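Local coordinates for Tb427.07.360- putative uncharacterized metacyclic invariant surface protein from Trypanosoma brucei (Trypanosoma brucei, PDB 5VTL) that is of unknown function but, as an invariant surface protein of the metacyclic parasite with an extended helical architecture, probably acts at the cell surface, at residues 5-10 / 123-128; 11-16 / 106-111; 32-37 / 182-187; 91-96 / 174-179. One frame throughout, in Å; residues are numbered along the deposited sequence.

Overall arrangement
Three long helices, 4-58, 63-102 and 157-209, run through this elongated, largely helical chain, and shorter helices gather at one end. There lie contacts 1 and 2, centred about 31 and 23 Å from the chain's centre and about 11 Å from each other; they touch around Y111, and both join the start of helix 4-58 to a short helix. Contacts 3 and 4, centred about 10 and 8 Å from the chain's centre, pair helix 157-209 with helices 4-58 and 63-102 respectively. All four are partly buried. Contact 1 is mainly aliphatic, contact 2 adds a serine-aspartate bond, contact 3 rests on one asparagine, and contact 4 sets a glutamine CB over a tyrosine face (CH-pi).

Contact 1 of 4, residues 5-10 / 123-128; sequences SHVSAA and STARRI
V7 projects from helix 4-58 at the short helix 123-130 and meets it with both methyls. CG1 does most of the work, touching two neighbouring points of the same turn: it lies 3.4 Å from the backbone O of A125 and 3.5 Å from CG2 of I128. This follows from the first torsion of V7, which sets CG1 anti to the backbone N (chi1 174°). The second methyl, CG2, is turned to the A125 side chain, with CB 4.1 Å away. I128 replies from the other helix with its CG2 branch, and the two branched side chains cross obliquely, methyl against methyl. The longer arm of I128 reaches past V7 to S8, where CD1 stops 3.7 Å from OG. That hydroxyl is hydrogen-bonded to the backbone O of V4, one turn earlier in its own helix, so its polar need is met within helix 4-58 and the approach of I128 is plain van der Waals contact. The two short segments run nearly parallel, 11° apart, with axes 8.9 Å from each other at closest approach. V7 also touches Y111 and V115 of helix 105-116. No hydrogen bond or salt bridge crosses between the two segments: the contact itself is apolar van der Waals packing without a directional bond, and the nearby C11-C132 disulfide probably helps to keep the two helices together.

Contact 2 of 4, residues 11-16 / 106-111; sequences CLFSEA and APIDDY
The packing of the short helix 105-116 against the early turns of helix 4-58, with F13 and S14 set against I108 and D109, belongs to the end of the molecule where the shorter helices collect. Here the two segments cross at -138°, with S14 and I108 as the closest pair of CA atoms. I108 fills the middle of the interface and touches with two branches. Its CD1 reaches the F13 ring, 3.5 Å from CE2 and equally near CD2, and meets it obliquely; the ring and the isoleucine chain cross at about a right angle. Its other branch, CG2, sits against CB of S14 at 3.9 Å. Beside this apolar patch runs the polar link: OG of S14 donates to OD1 of D109 in a hydrogen bond of 2.5 Å, a distance so short that its exact value should be read with reserve. With OG anti to the backbone N (chi1 178°), the serine hydroxyl is directed across to the neighbouring helix, and the carboxylate swings in to meet it although the CB of D109 does not point straight at helix 4-58. OD1 takes this bond, while OD2 lies 3.9 Å from the same hydroxyl. D109 also touches H18, a turn further along helix 4-58. C11, turned away from helix 105-116, is joined by a disulfide to C132. F13, which touches A147, L163 and M167, lies where helices 105-116, 141-154 and 157-209 converge on helix 4-58, and L12 and A16 pack on helix 141-154.

Contact 3 of 4, residues 32-37 / 182-187; sequences AANVSD and RRASEA
N34 meets A184 and S185 chiefly through van der Waals contact, and its own side chain supplies nearly all of the touching from helix 4-58. Its CB stands 3.7 Å from the backbone O of A184. Further out, the amide end lies against the backbone of helix 157-209: ND2 is 3.3 Å from CA of S185 and 3.6 Å from CB of the same residue. A first torsion of -80° leaves CG anti to the carbonyl carbon of N34 and carries the amide across to that helix. The methyl of A184 adds a looser contact, with CB 4.3 Å from ND2.

Polar atoms come close without bonding. ND2 of N34 and the backbone N of S185 are 3.4 Å apart, but both are donors.

Charged pairs flank the site. D37, one turn beyond N34, forms salt bridges with R188 and R192 of helix 157-209, and R183 forms one with D89 of helix 63-102. V35 meanwhile packs on A83, K84 and L87 of helix 63-102. The small A184 and S185 on helix 157-209 probably allow the close approach, with CA atoms of N34 and S185 5.8 Å apart, while direct electrostatic pairing between the two helices falls to the neighbouring turns.

Contact 4 of 4, residues 91-96 / 174-179; sequences EQYAAN and YDQLEA
Y93 of helix 63-102 lays one face of its ring against Q176 of helix 157-209, in a CH-pi contact centred almost exactly on the ring. CB of Q176 stands 3.5 Å from the ring centroid and only 4° off the normal, so the aliphatic root of the glutamine, and not its amide, covers the middle of the face. The remainder of the glutamine, bent at chi2, follows the ring outward, its amide plane 19° from the ring plane. Its OE1 ends 3.5 Å from OH of Y93, near the phenol but with no hydrogen bond between them. On the other face of the ring lies CD of Q92, offset toward the rim, so that the tyrosine is flanked by two glutamines, one from each helix.

The segments belong to two of the three long helices of the extended bundle and run roughly antiparallel, crossing at -149° with axes 8.6 Å apart. At the root of the tyrosine side chain, CB of Y93 packs on CB of L177 at 3.7 Å, where the backbones draw nearest. L177 holds CG anti to its backbone N, which directs the leucine branches toward A94: CD1 comes within 4.1 Å of CB of that alanine. L177 also touches V24 and L27 of helix 4-58, and A94 touches K28 of the same helix.

Contact 1 of 4, residues 5-10 / 123-128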
loop_
_atom_site.group_PDB
_atom_site.type_symbol
_atom_site.label_atom_id
_atom_site.label_comp_id
_atom_site.label_asym_id
_atom_site.label_seq_id
_atom_site.Cartn_x
_atom_site.Cartn_y
_atom_site.Cartn_z
ATOM N N SER A 5 -22.887 -11.418 -18.369
ATOM C CA SER A 5 -21.886 -11.830 -17.387
ATOM C C SER A 5 -20.457 -11.767 -17.949
ATOM O O SER A 5 -19.536 -11.369 -17.220
ATOM C CB SER A 5 -22.188 -13.223 -16.855
ATOM O OG SER A 5 -23.372 -13.197 -16.079
ATOM N N HIS A 6 -20.263 -12.155 -19.212
ATOM C CA HIS A 6 -18.926 -12.098 -19.820
ATOM C C HIS A 6 -18.482 -10.642 -19.851
ATOM O O HIS A 6 -17.367 -10.300 -19.476
ATOM C CB HIS A 6 -18.898 -12.615 -21.254
ATOM C CG HIS A 6 -19.192 -14.078 -21.416
ATOM N ND1 HIS A 6 -18.282 -15.068 -21.120
ATOM C CD2 HIS A 6 -20.272 -14.708 -21.933
ATOM C CE1 HIS A 6 -18.803 -16.243 -21.420
ATOM N NE2 HIS A 6 -20.013 -16.052 -21.908
ATOM N N VAL A 7 -19.368 -9.772 -20.304
ATOM C CA VAL A 7 -18.995 -8.360 -20.445
ATOM C C VAL A 7 -18.784 -7.716 -19.077
ATOM O O VAL A 7 -17.869 -6.908 -18.891
ATOM C CB VAL A 7 -20.057 -7.605 -21.272
ATOM C CG1 VAL A 7 -19.761 -6.112 -21.315
ATOM C CG2 VAL A 7 -20.087 -8.162 -22.663
ATOM N N SER A 8 -19.601 -8.076 -18.087
ATOM C CA SER A 8 -19.399 -7.539 -16.747
ATOM C C SER A 8 -18.008 -7.881 -16.188
ATOM O O SER A 8 -17.326 -7.029 -15.593
ATOM C CB SER A 8 -20.484 -8.051 -15.792
ATOM O OG SER A 8 -21.709 -7.436 -16.093
ATOM N N ALA A 9 -17.621 -9.135 -16.357
ATOM C CA ALA A 9 -16.311 -9.608 -15.937
ATOM C C ALA A 9 -15.186 -8.836 -16.647
ATOM O O ALA A 9 -14.221 -8.389 -16.018
ATOM C CB ALA A 9 -16.187 -11.074 -16.245
ATOM N N ALA A 10 -15.310 -8.679 -17.957
ATOM C CA ALA A 10 -14.292 -7.978 -18.732
ATOM C C ALA A 10 -14.197 -6.518 -18.328
ATOM O O ALA A 10 -13.111 -5.956 -18.277
ATOM C CB ALA A 10 -14.590 -8.079 -20.214
ATOM N N SER A 123 -28.746 -6.225 -25.734
ATOM C CA SER A 123 -28.790 -4.806 -25.377
ATOM C C SER A 123 -27.909 -4.440 -24.165
ATOM O O SER A 123 -27.082 -3.527 -24.230
ATOM C CB SER A 123 -30.247 -4.379 -25.148
ATOM O OG SER A 123 -30.877 -5.173 -24.143
ATOM N N THR A 124 -28.066 -5.156 -23.059
ATOM C CA THR A 124 -27.384 -4.781 -21.826
ATOM C C THR A 124 -25.893 -5.073 -21.911
ATOM O O THR A 124 -25.075 -4.324 -21.359
ATOM C CB THR A 124 -28.010 -5.472 -20.596
ATOM O OG1 THR A 124 -29.358 -5.006 -20.459
ATOM C CG2 THR A 124 -27.244 -5.116 -19.308
ATOM N N ALA A 125 -25.547 -6.125 -22.651
ATOM C CA ALA A 125 -24.139 -6.454 -22.896
ATOM C C ALA A 125 -23.430 -5.323 -23.624
ATOM O O ALA A 125 -22.333 -4.901 -23.228
ATOM C CB ALA A 125 -24.038 -7.706 -23.671
ATOM N N ARG A 126 -24.069 -4.819 -24.672
ATOM C CA ARG A 126 -23.533 -3.684 -25.419
ATOM C C ARG A 126 -23.461 -2.427 -24.564
ATOM O O ARG A 126 -22.507 -1.653 -24.644
ATOM C CB ARG A 126 -24.391 -3.416 -26.644
ATOM C CG ARG A 126 -24.407 -4.576 -27.649
ATOM C CD ARG A 126 -25.167 -4.176 -28.936
ATOM N NE ARG A 126 -24.377 -3.259 -29.734
ATOM C CZ ARG A 126 -24.775 -2.738 -30.886
ATOM N NH1 ARG A 126 -25.988 -3.010 -31.335
ATOM N NH2 ARG A 126 -23.994 -1.902 -31.546
ATOM N N ARG A 127 -24.455 -2.219 -23.716
ATOM C CA ARG A 127 -24.490 -1.017 -22.892
ATOM C C ARG A 127 -23.345 -1.007 -21.893
ATOM O O ARG A 127 -22.657 -0.012 -21.696
ATOM C CB ARG A 127 -25.821 -0.912 -22.147
ATOM C CG ARG A 127 -25.909 0.301 -21.266
ATOM C CD ARG A 127 -27.376 0.607 -20.934
ATOM N NE ARG A 127 -27.957 -0.470 -20.155
ATOM C CZ ARG A 127 -28.863 -1.357 -20.575
ATOM N NH1 ARG A 127 -29.376 -1.347 -21.799
ATOM N NH2 ARG A 127 -29.261 -2.277 -19.723
ATOM N N ILE A 128 -23.142 -2.144 -21.257
ATOM C CA ILE A 128 -22.067 -2.265 -20.287
ATOM C C ILE A 128 -20.733 -2.081 -20.995
ATOM O O ILE A 128 -19.853 -1.369 -20.502
ATOM C CB ILE A 128 -22.134 -3.635 -19.603
ATOM C CG1 ILE A 128 -23.388 -3.710 -18.728
ATOM C CG2 ILE A 128 -20.857 -3.914 -18.754
ATOM C CD1 ILE A 128 -23.636 -5.132 -18.204
#

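Contact 2 of 4, residues 11-16 / 106-111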
loop_
_atom_site.group_PDB
_atom_site.type_symbol
_atom_site.label_atom_id
_atom_site.label_comp_id
_atom_site.label_asym_id
_atom_site.label_seq_id
_atom_site.Cartn_x
_atom_site.Cartn_y
_atom_site.Cartn_z
ATOM N N CYS A 11 -15.342 -5.894 -18.072
ATOM C CA CYS A 11 -15.340 -4.491 -17.704
ATOM C C CYS A 11 -14.675 -4.268 -16.334
ATOM O O CYS A 11 -13.842 -3.382 -16.162
ATOM C CB CYS A 11 -16.760 -3.923 -17.725
ATOM S SG CYS A 11 -16.738 -2.161 -17.333
ATOM N N LEU A 12 -15.023 -5.092 -15.356
ATOM C CA LEU A 12 -14.366 -5.024 -14.052
ATOM C C LEU A 12 -12.851 -5.135 -14.182
ATOM O O LEU A 12 -12.104 -4.387 -13.539
ATOM C CB LEU A 12 -14.909 -6.120 -13.138
ATOM C CG LEU A 12 -14.570 -6.021 -11.648
ATOM C CD1 LEU A 12 -15.662 -6.721 -10.824
ATOM C CD2 LEU A 12 -13.216 -6.662 -11.341
ATOM N N PHE A 13 -12.399 -6.037 -15.042
ATOM C CA PHE A 13 -10.967 -6.258 -15.245
ATOM C C PHE A 13 -10.307 -5.024 -15.911
ATOM O O PHE A 13 -9.258 -4.541 -15.473
ATOM C CB PHE A 13 -10.788 -7.516 -16.102
ATOM C CG PHE A 13 -9.369 -7.981 -16.231
ATOM C CD1 PHE A 13 -8.449 -7.757 -15.221
ATOM C CD2 PHE A 13 -8.947 -8.620 -17.390
ATOM C CE1 PHE A 13 -7.144 -8.188 -15.348
ATOM C CE2 PHE A 13 -7.633 -9.056 -17.522
ATOM C CZ PHE A 13 -6.735 -8.834 -16.502
ATOM N N SER A 14 -10.933 -4.502 -16.963
ATOM C CA SER A 14 -10.412 -3.319 -17.631
ATOM C C SER A 14 -10.317 -2.110 -16.696
ATOM O O SER A 14 -9.287 -1.403 -16.648
ATOM C CB SER A 14 -11.279 -2.969 -18.825
ATOM O OG SER A 14 -10.802 -1.789 -19.451
ATOM N N GLU A 15 -11.388 -1.843 -15.954
ATOM C CA GLU A 15 -11.389 -0.683 -15.074
ATOM C C GLU A 15 -10.397 -0.876 -13.917
ATOM O O GLU A 15 -9.788 0.069 -13.441
ATOM C CB GLU A 15 -12.814 -0.391 -14.583
ATOM C CG GLU A 15 -13.711 0.051 -15.747
ATOM C CD GLU A 15 -15.138 0.388 -15.363
ATOM O OE1 GLU A 15 -15.613 -0.088 -14.313
ATOM O OE2 GLU A 15 -15.785 1.146 -16.148
ATOM N N ALA A 16 -10.213 -2.116 -13.488
ATOM C CA ALA A 16 -9.176 -2.427 -12.510
ATOM C C ALA A 16 -7.783 -2.075 -13.043
ATOM O O ALA A 16 -7.007 -1.404 -12.371
ATOM C CB ALA A 16 -9.252 -3.918 -12.127
ATOM N N ALA A 106 -4.995 -3.490 -23.608
ATOM C CA ALA A 106 -5.420 -3.524 -25.019
ATOM C C ALA A 106 -6.284 -4.736 -25.407
ATOM O O ALA A 106 -7.333 -4.568 -26.021
ATOM C CB ALA A 106 -4.194 -3.384 -25.969
ATOM N N PRO A 107 -5.861 -5.964 -25.059
ATOM C CA PRO A 107 -6.755 -7.088 -25.416
ATOM C C PRO A 107 -8.162 -7.040 -24.761
ATOM O O PRO A 107 -9.151 -7.417 -25.393
ATOM C CB PRO A 107 -5.977 -8.318 -24.941
ATOM C CG PRO A 107 -4.540 -7.843 -24.758
ATOM C CD PRO A 107 -4.646 -6.419 -24.352
ATOM N N ILE A 108 -8.248 -6.576 -23.520
ATOM C CA ILE A 108 -9.530 -6.516 -22.816
ATOM C C ILE A 108 -10.385 -5.428 -23.451
ATOM O O ILE A 108 -11.569 -5.606 -23.724
ATOM C CB ILE A 108 -9.348 -6.213 -21.316
ATOM C CG1 ILE A 108 -8.256 -7.104 -20.724
ATOM C CG2 ILE A 108 -10.684 -6.371 -20.563
ATOM C CD1 ILE A 108 -8.464 -8.536 -20.905
ATOM N N ASP A 109 -9.777 -4.283 -23.702
ATOM C CA ASP A 109 -10.533 -3.197 -24.298
ATOM C C ASP A 109 -10.948 -3.482 -25.755
ATOM O O ASP A 109 -12.004 -3.031 -26.201
ATOM C CB ASP A 109 -9.732 -1.902 -24.190
ATOM C CG ASP A 109 -9.617 -1.411 -22.772
ATOM O OD1 ASP A 109 -10.459 -1.796 -21.917
ATOM O OD2 ASP A 109 -8.675 -0.622 -22.514
ATOM N N ASP A 110 -10.145 -4.253 -26.486
ATOM C CA ASP A 110 -10.553 -4.705 -27.819
ATOM C C ASP A 110 -11.813 -5.569 -27.698
ATOM O O ASP A 110 -12.759 -5.404 -28.454
ATOM C CB ASP A 110 -9.446 -5.535 -28.502
ATOM C CG ASP A 110 -8.391 -4.663 -29.200
ATOM O OD1 ASP A 110 -8.502 -3.397 -29.201
ATOM O OD2 ASP A 110 -7.459 -5.258 -29.763
ATOM N N TYR A 111 -11.796 -6.505 -26.749
ATOM C CA TYR A 111 -12.958 -7.367 -26.516
ATOM C C TYR A 111 -14.175 -6.511 -26.220
ATOM O O TYR A 111 -15.253 -6.734 -26.782
ATOM C CB TYR A 111 -12.703 -8.364 -25.376
ATOM C CG TYR A 111 -13.990 -9.005 -24.889
ATOM C CD1 TYR A 111 -14.566 -10.035 -25.585
ATOM C CD2 TYR A 111 -14.652 -8.529 -23.761
ATOM C CE1 TYR A 111 -15.743 -10.616 -25.169
ATOM C CE2 TYR A 111 -15.848 -9.111 -23.329
ATOM C CZ TYR A 111 -16.386 -10.144 -24.042
ATOM O OH TYR A 111 -17.572 -10.719 -23.623
#

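Contact 3 of 4, residues 32-37 / 182-187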
loop_
_atom_site.group_PDB
_atom_site.type_symbol
_atom_site.label_atom_id
_atom_site.label_comp_id
_atom_site.label_asym_id
_atom_site.label_seq_id
_atom_site.Cartn_x
_atom_site.Cartn_y
_atom_site.Cartn_z
ATOM N N ALA A 32 5.219 7.448 2.054
ATOM C CA ALA A 32 6.021 8.645 2.309
ATOM C C ALA A 32 5.589 9.355 3.587
ATOM O O ALA A 32 6.439 9.823 4.366
ATOM C CB ALA A 32 5.938 9.609 1.135
ATOM N N ALA A 33 4.281 9.435 3.811
ATOM C CA ALA A 33 3.764 10.076 5.018
ATOM C C ALA A 33 4.186 9.281 6.242
ATOM O O ALA A 33 4.469 9.849 7.305
ATOM C CB ALA A 33 2.247 10.199 4.961
ATOM N N ASN A 34 4.204 7.962 6.104
ATOM C CA ASN A 34 4.605 7.105 7.230
ATOM C C ASN A 34 6.056 7.336 7.630
ATOM O O ASN A 34 6.384 7.328 8.817
ATOM C CB ASN A 34 4.350 5.636 6.917
ATOM C CG ASN A 34 2.891 5.241 7.103
ATOM O OD1 ASN A 34 2.179 5.815 7.929
ATOM N ND2 ASN A 34 2.462 4.221 6.379
ATOM N N VAL A 35 6.914 7.564 6.640
ATOM C CA VAL A 35 8.326 7.869 6.895
ATOM C C VAL A 35 8.458 9.205 7.577
ATOM O O VAL A 35 9.202 9.355 8.545
ATOM C CB VAL A 35 9.149 7.876 5.598
ATOM C CG1 VAL A 35 10.554 8.501 5.807
ATOM C CG2 VAL A 35 9.273 6.462 5.087
ATOM N N SER A 36 7.708 10.182 7.089
ATOM C CA SER A 36 7.782 11.517 7.649
ATOM C C SER A 36 7.406 11.456 9.120
ATOM O O SER A 36 8.044 12.080 9.986
ATOM C CB SER A 36 6.818 12.441 6.909
ATOM O OG SER A 36 7.289 12.734 5.613
ATOM N N ASP A 37 6.376 10.671 9.410
ATOM C CA ASP A 37 5.906 10.567 10.784
ATOM C C ASP A 37 6.887 9.767 11.672
ATOM O O ASP A 37 7.065 10.075 12.866
ATOM C CB ASP A 37 4.520 9.956 10.834
ATOM C CG ASP A 37 3.840 10.206 12.164
ATOM O OD1 ASP A 37 3.505 11.378 12.450
ATOM O OD2 ASP A 37 3.659 9.243 12.937
ATOM N N ARG A 182 2.491 -1.934 4.028
ATOM C CA ARG A 182 2.226 -2.397 5.379
ATOM C C ARG A 182 3.490 -2.289 6.262
ATOM O O ARG A 182 3.412 -1.899 7.434
ATOM C CB ARG A 182 1.726 -3.827 5.311
ATOM C CG ARG A 182 1.313 -4.446 6.631
ATOM C CD ARG A 182 0.910 -5.913 6.389
ATOM N NE ARG A 182 0.385 -6.118 5.023
ATOM C CZ ARG A 182 0.774 -7.073 4.167
ATOM N NH1 ARG A 182 0.226 -7.142 2.948
ATOM N NH2 ARG A 182 1.701 -7.964 4.512
ATOM N N ARG A 183 4.649 -2.611 5.701
ATOM C CA ARG A 183 5.899 -2.538 6.463
ATOM C C ARG A 183 6.220 -1.115 6.873
ATOM O O ARG A 183 6.690 -0.865 7.994
ATOM C CB ARG A 183 7.065 -3.140 5.669
ATOM C CG ARG A 183 7.004 -4.641 5.607
ATOM C CD ARG A 183 8.309 -5.254 5.147
ATOM N NE ARG A 183 8.791 -4.779 3.850
ATOM C CZ ARG A 183 8.462 -5.308 2.670
ATOM N NH1 ARG A 183 8.992 -4.809 1.560
ATOM N NH2 ARG A 183 7.594 -6.316 2.594
ATOM N N ALA A 184 5.933 -0.172 5.975
ATOM C CA ALA A 184 6.126 1.246 6.254
ATOM C C ALA A 184 5.211 1.716 7.387
ATOM O O ALA A 184 5.638 2.453 8.279
ATOM C CB ALA A 184 5.869 2.071 4.994
ATOM N N SER A 185 3.957 1.285 7.348
ATOM C CA SER A 185 2.979 1.647 8.360
ATOM C C SER A 185 3.368 1.047 9.709
ATOM O O SER A 185 3.287 1.698 10.761
ATOM C CB SER A 185 1.604 1.121 7.957
ATOM O OG SER A 185 0.673 1.369 8.989
ATOM N N GLU A 186 3.804 -0.207 9.687
ATOM C CA GLU A 186 4.157 -0.876 10.944
ATOM C C GLU A 186 5.380 -0.210 11.595
ATOM O O GLU A 186 5.429 -0.057 12.821
ATOM C CB GLU A 186 4.374 -2.369 10.717
ATOM C CG GLU A 186 3.064 -3.125 10.489
ATOM C CD GLU A 186 3.243 -4.518 9.920
ATOM O OE1 GLU A 186 4.384 -4.882 9.547
ATOM O OE2 GLU A 186 2.221 -5.244 9.825
ATOM N N ALA A 187 6.346 0.195 10.767
ATOM C CA ALA A 187 7.535 0.902 11.226
ATOM C C ALA A 187 7.175 2.234 11.867
ATOM O O ALA A 187 7.716 2.618 12.901
ATOM C CB ALA A 187 8.499 1.122 10.069
#

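Contact 4 of 4, residues 91-96 / 174-179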
loop_
_atom_site.group_PDB
_atom_site.type_symbol
_atom_site.label_atom_id
_atom_site.label_comp_id
_atom_site.label_asym_id
_atom_site.label_seq_id
_atom_site.Cartn_x
_atom_site.Cartn_y
_atom_site.Cartn_z
ATOM N N GLU A 91 8.581 2.158 -3.707
ATOM C CA GLU A 91 8.863 2.951 -4.884
ATOM C C GLU A 91 9.204 2.042 -6.065
ATOM O O GLU A 91 8.844 2.313 -7.210
ATOM C CB GLU A 91 10.008 3.903 -4.571
ATOM C CG GLU A 91 9.534 5.177 -3.874
ATOM C CD GLU A 91 10.668 5.995 -3.292
ATOM O OE1 GLU A 91 11.818 5.507 -3.330
ATOM O OE2 GLU A 91 10.404 7.120 -2.791
ATOM N N GLN A 92 9.895 0.953 -5.771
ATOM C CA GLN A 92 10.283 -0.015 -6.782
ATOM C C GLN A 92 9.036 -0.719 -7.267
ATOM O O GLN A 92 8.768 -0.747 -8.457
ATOM C CB GLN A 92 11.279 -0.984 -6.168
ATOM C CG GLN A 92 11.481 -2.313 -6.836
ATOM C CD GLN A 92 12.263 -3.258 -5.925
ATOM O OE1 GLN A 92 12.825 -2.831 -4.905
ATOM N NE2 GLN A 92 12.287 -4.543 -6.275
ATOM N N TYR A 93 8.236 -1.250 -6.346
ATOM C CA TYR A 93 7.045 -1.973 -6.762
ATOM C C TYR A 93 6.002 -1.075 -7.403
ATOM O O TYR A 93 5.270 -1.521 -8.288
ATOM C CB TYR A 93 6.459 -2.746 -5.574
ATOM C CG TYR A 93 7.432 -3.763 -5.044
ATOM C CD1 TYR A 93 8.027 -4.712 -5.891
ATOM C CD2 TYR A 93 7.785 -3.766 -3.715
ATOM C CE1 TYR A 93 8.937 -5.647 -5.393
ATOM C CE2 TYR A 93 8.694 -4.696 -3.207
ATOM C CZ TYR A 93 9.270 -5.625 -4.051
ATOM O OH TYR A 93 10.171 -6.535 -3.529
ATOM N N ALA A 94 5.903 0.169 -6.942
ATOM C CA ALA A 94 4.985 1.133 -7.540
ATOM C C ALA A 94 5.412 1.551 -8.944
ATOM O O ALA A 94 4.569 2.008 -9.730
ATOM C CB ALA A 94 4.824 2.363 -6.651
ATOM N N ALA A 95 6.704 1.426 -9.261
ATOM C CA ALA A 95 7.146 1.667 -10.637
ATOM C C ALA A 95 6.909 0.450 -11.531
ATOM O O ALA A 95 6.586 0.592 -12.702
ATOM C CB ALA A 95 8.601 2.048 -10.675
ATOM N N ASN A 96 7.070 -0.741 -10.963
ATOM C CA ASN A 96 6.915 -1.990 -11.705
ATOM C C ASN A 96 5.481 -2.308 -12.100
ATOM O O ASN A 96 5.186 -2.584 -13.264
ATOM C CB ASN A 96 7.449 -3.155 -10.875
ATOM C CG ASN A 96 8.950 -3.102 -10.689
ATOM O OD1 ASN A 96 9.613 -2.189 -11.204
ATOM N ND2 ASN A 96 9.505 -4.069 -9.925
ATOM N N TYR A 174 1.873 -6.491 -7.248
ATOM C CA TYR A 174 0.960 -5.677 -6.475
ATOM C C TYR A 174 0.949 -6.196 -5.038
ATOM O O TYR A 174 0.910 -5.413 -4.086
ATOM C CB TYR A 174 -0.453 -5.623 -7.099
ATOM C CG TYR A 174 -1.056 -4.244 -6.879
ATOM C CD1 TYR A 174 -1.762 -3.955 -5.719
ATOM C CD2 TYR A 174 -0.872 -3.227 -7.797
ATOM C CE1 TYR A 174 -2.288 -2.707 -5.499
ATOM C CE2 TYR A 174 -1.390 -1.969 -7.589
ATOM C CZ TYR A 174 -2.095 -1.710 -6.436
ATOM O OH TYR A 174 -2.589 -0.463 -6.198
ATOM N N ASP A 175 1.040 -7.504 -4.864
ATOM C CA ASP A 175 1.146 -8.049 -3.521
ATOM C C ASP A 175 2.395 -7.501 -2.808
ATOM O O ASP A 175 2.358 -7.173 -1.619
ATOM C CB ASP A 175 1.217 -9.573 -3.534
ATOM C CG ASP A 175 -0.139 -10.248 -3.652
ATOM O OD1 ASP A 175 -1.203 -9.628 -3.391
ATOM O OD2 ASP A 175 -0.123 -11.436 -4.020
ATOM N N GLN A 176 3.514 -7.437 -3.523
ATOM C CA GLN A 176 4.760 -6.946 -2.936
ATOM C C GLN A 176 4.624 -5.488 -2.553
ATOM O O GLN A 176 5.113 -5.051 -1.514
ATOM C CB GLN A 176 5.912 -7.123 -3.914
ATOM C CG GLN A 176 6.326 -8.535 -4.060
ATOM C CD GLN A 176 7.479 -8.869 -3.160
ATOM O OE1 GLN A 176 7.573 -8.361 -2.040
ATOM N NE2 GLN A 176 8.382 -9.718 -3.638
ATOM N N LEU A 177 3.931 -4.743 -3.403
ATOM C CA LEU A 177 3.657 -3.340 -3.143
ATOM C C LEU A 177 2.844 -3.179 -1.860
ATOM O O LEU A 177 3.202 -2.398 -0.993
ATOM C CB LEU A 177 2.921 -2.720 -4.343
ATOM C CG LEU A 177 2.454 -1.265 -4.199
ATOM C CD1 LEU A 177 3.583 -0.343 -3.763
ATOM C CD2 LEU A 177 1.852 -0.783 -5.531
ATOM N N GLU A 178 1.767 -3.936 -1.720
ATOM C CA GLU A 178 0.921 -3.811 -0.550
ATOM C C GLU A 178 1.680 -4.198 0.721
ATOM O O GLU A 178 1.493 -3.590 1.779
ATOM C CB GLU A 178 -0.348 -4.667 -0.698
ATOM C CG GLU A 178 -1.279 -4.197 -1.822
ATOM C CD GLU A 178 -2.684 -4.789 -1.761
ATOM O OE1 GLU A 178 -2.929 -5.845 -1.110
ATOM O OE2 GLU A 178 -3.567 -4.153 -2.367
ATOM N N ALA A 179 2.531 -5.207 0.614
ATOM C CA ALA A 179 3.287 -5.701 1.762
ATOM C C ALA A 179 4.301 -4.661 2.217
ATOM O O ALA A 179 4.525 -4.484 3.417
ATOM C CB ALA A 179 3.979 -7.023 1.423
#